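Aromatic amino acid aminotransferase I (Candida albicans WO-1, PDB 6HNU) probably catalyses transfer of the amino group from aromatic L-amino acids to 2-oxoglutarate, giving aromatic oxo-acids and L-glutamate, with pyridoxal 5'-phosphate as cofactor. Local coordinates at residues 196-199 against 200-204; 226-229 against 230-233. All blocks are in the same frame, centred on the assembly; numbering follows the deposited sequence. Where two conformers were deposited one is given.

In the fold
Contacts 1 and 2 are both local, made along one continuous run of chain each. Contact 1 is a surface contact at the C-terminal end of helix 192-200, its centre about 27 Å from the centre of the chain; contact 2 is partly buried in the first turns of helix 226-239, its centre about 18 Å from the same point. Their centres lie 18 Å apart and their nearest atoms about 6 Å, yet the two helices do meet: E196 reaches K238 and Y239, while R228, Q231 and I232 touch P192. Contact 1 mixes apolar and Met-aromatic packing with a long ion pair as the helix ends; contact 2 relies on regular helical bonds, its arginines bonding to neighbouring parts of the fold, R229 from a buried position.

Contact 1: residues 196-199 against 200-204; sequences EELM and SRWVG
L198 and M199 meet W202 where helix 192-200 ends: R201 is the first residue with non-helical backbone angles, and the chain turns toward strand 209-212. The close-packed side is apolar. L198 lies alongside the indole, pointing the same way, with CG 4.1 Å from W202 CZ3. M199 makes an oblique Met-aromatic contact, SD standing 4.9 Å from the centroid of the six-membered ring of W202 and 38° off its normal. The indole swings back toward the last helical turn because chi1 of W202 is -169°, CG lying opposite the backbone N, and L198 O meets the ring edge in plane; P207 and T158 also touch this indole. Its NE1 is bonded to N205 O. W202 N donates to M199 O at 3.1 Å, an i to i+3 bond from above the carbonyl plane.

On the solvent side the charged ends of E197 and R201 are looser. Their side chains cross at about a right angle, and the salt bridge is long, 4.0 Å from E197 OE2 to R201 NH1. The carboxylate and guanidinium planes stand 41° apart, while L198 CA sits over one guanidinium face. By contrast, the S200 hydroxyl makes a short side-chain-to-backbone bond, OG donating to E197 O at 2.7 Å.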
loop_
_atom_site.group_PDB
_atom_site.type_symbol
_atom_site.label_atom_id
_atom_site.label_comp_id
_atom_site.label_asym_id
_atom_site.label_seq_id
_atom_site.Cartn_x
_atom_site.Cartn_y
_atom_site.Cartn_z
ATOM N N GLU B 196 -9.485 12.602 -31.525
ATOM C CA GLU B 196 -9.362 11.887 -32.818
ATOM C C GLU B 196 -8.294 12.590 -33.664
ATOM O O GLU B 196 -7.491 11.909 -34.278
ATOM C CB GLU B 196 -10.697 11.865 -33.570
ATOM C CG GLU B 196 -10.622 11.335 -34.997
ATOM C CD GLU B 196 -10.153 9.906 -35.187
ATOM O OE1 GLU B 196 -10.540 9.050 -34.385
ATOM O OE2 GLU B 196 -9.495 9.630 -36.194
ATOM N N GLU B 197 -8.374 13.912 -33.758
ATOM C CA GLU B 197 -7.483 14.731 -34.628
ATOM C C GLU B 197 -6.048 14.538 -34.116
ATOM O O GLU B 197 -5.158 14.278 -34.944
ATOM C CB GLU B 197 -7.899 16.204 -34.614
ATOM C CG GLU B 197 -6.822 17.155 -35.151
ATOM C CD GLU B 197 -6.544 16.916 -36.611
ATOM O OE1 GLU B 197 -7.389 16.239 -37.249
ATOM O OE2 GLU B 197 -5.498 17.398 -37.127
ATOM N N LEU B 198 -5.847 14.692 -32.809
ATOM C CA LEU B 198 -4.531 14.517 -32.143
ATOM C C LEU B 198 -3.938 13.159 -32.536
ATOM O O LEU B 198 -2.745 13.095 -32.854
ATOM C CB LEU B 198 -4.726 14.628 -30.635
ATOM C CG LEU B 198 -3.459 14.545 -29.790
ATOM C CD1 LEU B 198 -2.510 15.685 -30.112
ATOM C CD2 LEU B 198 -3.815 14.580 -28.316
ATOM N N MET B 199 -4.735 12.094 -32.464
ATOM C CA MET B 199 -4.271 10.728 -32.784
ATOM C C MET B 199 -4.038 10.593 -34.288
ATOM O O MET B 199 -3.113 9.893 -34.660
ATOM C CB MET B 199 -5.270 9.682 -32.281
ATOM C CG MET B 199 -5.274 9.526 -30.762
ATOM S SD MET B 199 -3.640 9.324 -29.967
ATOM C CE MET B 199 -2.898 8.034 -30.964
ATOM N N SER B 200 -4.866 11.186 -35.144
ATOM C CA SER B 200 -4.786 10.956 -36.614
ATOM C C SER B 200 -3.417 11.412 -37.137
ATOM O O SER B 200 -3.004 10.852 -38.142
ATOM C CB SER B 200 -5.893 11.630 -37.380
ATOM O OG SER B 200 -5.722 13.039 -37.298
ATOM N N ARG B 201 -2.770 12.386 -36.489
ATOM C CA ARG B 201 -1.449 12.939 -36.921
ATOM C C ARG B 201 -0.363 12.612 -35.889
ATOM O O ARG B 201 0.704 13.284 -35.893
ATOM C CB ARG B 201 -1.533 14.442 -37.168
ATOM C CG ARG B 201 -2.600 15.161 -36.365
ATOM C CD ARG B 201 -2.358 16.652 -36.279
ATOM N NE ARG B 201 -1.617 16.888 -35.048
ATOM C CZ ARG B 201 -2.120 17.302 -33.875
ATOM N NH1 ARG B 201 -3.412 17.607 -33.738
ATOM N NH2 ARG B 201 -1.281 17.425 -32.845
ATOM N N TRP B 202 -0.597 11.615 -35.032
ATOM C CA TRP B 202 0.355 11.310 -33.934
ATOM C C TRP B 202 1.739 11.012 -34.520
ATOM O O TRP B 202 1.841 10.074 -35.331
ATOM C CB TRP B 202 -0.100 10.126 -33.077
ATOM C CG TRP B 202 0.741 10.016 -31.846
ATOM C CD1 TRP B 202 1.819 9.201 -31.647
ATOM C CD2 TRP B 202 0.613 10.824 -30.669
ATOM N NE1 TRP B 202 2.364 9.429 -30.413
ATOM C CE2 TRP B 202 1.641 10.415 -29.782
ATOM C CE3 TRP B 202 -0.300 11.792 -30.243
ATOM C CZ2 TRP B 202 1.777 10.962 -28.509
ATOM C CZ3 TRP B 202 -0.137 12.353 -28.996
ATOM C CH2 TRP B 202 0.879 11.932 -28.135
ATOM N N VAL B 203 2.767 11.712 -34.067
ATOM C CA VAL B 203 4.173 11.359 -34.444
ATOM C C VAL B 203 4.822 10.501 -33.338
ATOM O O VAL B 203 4.615 10.784 -32.141
ATOM C CB VAL B 203 5.018 12.606 -34.783
ATOM C CG1 VAL B 203 5.105 13.590 -33.645
ATOM C CG2 VAL B 203 6.428 12.215 -35.183
ATOM N N GLY B 204 5.607 9.500 -33.747
ATOM C CA GLY B 204 6.450 8.664 -32.864
ATOM C C GLY B 204 5.617 7.592 -32.190
ATOM O O GLY B 204 4.500 7.270 -32.698
#

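Contact 2: residues 226-229 against 230-233; sequences AERR and KQIY
The carboxamide of Q231 meets the preceding turn through its NE2 end: E227 O and R228 CA both lie near this end, on opposite sides of the amide plane. NE2 gives E227 O a weak bond of 3.4 Å, and R228 CA is 3.8 Å from NE2. E227 O also receives the backbone bond of Q231 N at 3.2 Å, so one carbonyl serves two donors of the same residue. Y233 meets residues 226-229 through CB, 3.3 Å from R229 O, while its ring leads away; its hydroxyl is bonded to D287 OD1 and E289 N.

These residues form the opening turns of helix 226-239, the helix of the beta-alpha-beta unit of strands 209-212 and 242-246. Four consecutive i to i+4 bonds document the helix, the shortest being Y233 N to R229 O at 2.8 Å. The CG atom of K230 and the CG1 atom of I232 pack on carbonyls of the preceding turn: K230 CG lies 3.4 Å from A226 O, and I232 CG1 lies 3.3 Å from R228 O, placed there by its position anti to its own carbonyl carbon (chi1 -70°). The arginines diverge. R228 pairs with D186, whereas buried R229, extended from CG to NE, has its guanidinium satisfied by L224 O, T215 OG1 and P281 O, its side chain about 9 Å from that of the cofactor-binding Y249.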
loop_
_atom_site.group_PDB
_atom_site.type_symbol
_atom_site.label_atom_id
_atom_site.label_comp_id
_atom_site.label_asym_id
_atom_site.label_seq_id
_atom_site.Cartn_x
_atom_site.Cartn_y
_atom_site.Cartn_z
ATOM N N ALA B 226 -22.838 9.580 -22.289
ATOM C CA ALA B 226 -22.805 8.244 -22.911
ATOM C C ALA B 226 -22.303 8.383 -24.349
ATOM O O ALA B 226 -21.520 7.536 -24.815
ATOM C CB ALA B 226 -24.184 7.631 -22.845
ATOM N N GLU B 227 -22.714 9.443 -25.042
ATOM C CA GLU B 227 -22.331 9.660 -26.456
ATOM C C GLU B 227 -20.827 9.938 -26.542
ATOM O O GLU B 227 -20.183 9.388 -27.426
ATOM C CB GLU B 227 -23.149 10.840 -27.018
ATOM C CG GLU B 227 -24.658 10.630 -27.087
ATOM C CD GLU B 227 -25.450 10.543 -25.785
ATOM O OE1 GLU B 227 -25.079 11.168 -24.804
ATOM O OE2 GLU B 227 -26.473 9.822 -25.775
ATOM N N ARG B 228 -20.265 10.773 -25.694
ATOM C CA ARG B 228 -18.812 11.062 -25.777
ATOM C C ARG B 228 -18.004 9.823 -25.368
ATOM O O ARG B 228 -16.953 9.569 -25.960
ATOM C CB ARG B 228 -18.485 12.261 -24.913
ATOM C CG ARG B 228 -18.920 13.578 -25.510
ATOM C CD ARG B 228 -18.143 14.701 -24.851
ATOM N NE ARG B 228 -18.650 15.964 -25.336
ATOM C CZ ARG B 228 -18.162 17.158 -25.044
ATOM N NH1 ARG B 228 -17.149 17.300 -24.195
ATOM N NH2 ARG B 228 -18.781 18.215 -25.531
ATOM N N ARG B 229 -18.531 9.000 -24.466
ATOM C CA ARG B 229 -17.813 7.778 -24.021
ATOM C C ARG B 229 -17.702 6.828 -25.221
ATOM O O ARG B 229 -16.591 6.262 -25.478
ATOM C CB ARG B 229 -18.491 7.191 -22.779
ATOM C CG ARG B 229 -18.377 8.061 -21.536
ATOM C CD ARG B 229 -19.152 7.450 -20.365
ATOM N NE ARG B 229 -19.116 8.371 -19.249
ATOM C CZ ARG B 229 -18.782 8.087 -17.985
ATOM N NH1 ARG B 229 -18.691 6.836 -17.555
ATOM N NH2 ARG B 229 -18.695 9.069 -17.111
ATOM N N LYS B 230 -18.796 6.653 -25.955
ATOM C CA LYS B 230 -18.839 5.796 -27.162
ATOM C C LYS B 230 -17.771 6.289 -28.129
ATOM O O LYS B 230 -17.004 5.472 -28.639
ATOM C CB LYS B 230 -20.244 5.793 -27.774
ATOM C CG LYS B 230 -21.255 4.975 -26.977
ATOM C CD LYS B 230 -22.712 5.183 -27.418
ATOM C CE LYS B 230 -23.694 4.926 -26.295
ATOM N NZ LYS B 230 -25.052 5.445 -26.606
ATOM N N GLN B 231 -17.713 7.593 -28.366
ATOM C CA GLN B 231 -16.782 8.112 -29.401
ATOM C C GLN B 231 -15.333 7.923 -28.932
ATOM O O GLN B 231 -14.486 7.606 -29.766
ATOM C CB GLN B 231 -17.076 9.582 -29.648
ATOM C CG GLN B 231 -18.334 9.802 -30.471
ATOM C CD GLN B 231 -18.602 11.281 -30.562
ATOM O OE1 GLN B 231 -18.425 11.887 -31.610
ATOM N NE2 GLN B 231 -18.947 11.891 -29.438
ATOM N N ILE B 232 -15.070 8.156 -27.652
ATOM C CA ILE B 232 -13.693 8.039 -27.070
ATOM C C ILE B 232 -13.278 6.565 -27.101
ATOM O O ILE B 232 -12.129 6.285 -27.521
ATOM C CB ILE B 232 -13.606 8.697 -25.680
ATOM C CG1 ILE B 232 -13.698 10.222 -25.779
ATOM C CG2 ILE B 232 -12.340 8.269 -24.954
ATOM C CD1 ILE B 232 -14.210 10.910 -24.528
ATOM N N TYR B 233 -14.187 5.653 -26.758
ATOM C CA TYR B 233 -13.925 4.187 -26.821
ATOM C C TYR B 233 -13.532 3.813 -28.255
ATOM O O TYR B 233 -12.517 3.126 -28.479
ATOM C CB TYR B 233 -15.110 3.370 -26.284
ATOM C CG TYR B 233 -14.759 1.910 -26.213
ATOM C CD1 TYR B 233 -13.914 1.450 -25.209
ATOM C CD2 TYR B 233 -15.085 1.032 -27.231
ATOM C CE1 TYR B 233 -13.487 0.141 -25.152
ATOM C CE2 TYR B 233 -14.687 -0.299 -27.173
ATOM C CZ TYR B 233 -13.873 -0.745 -26.138
ATOM O OH TYR B 233 -13.439 -2.036 -26.078
#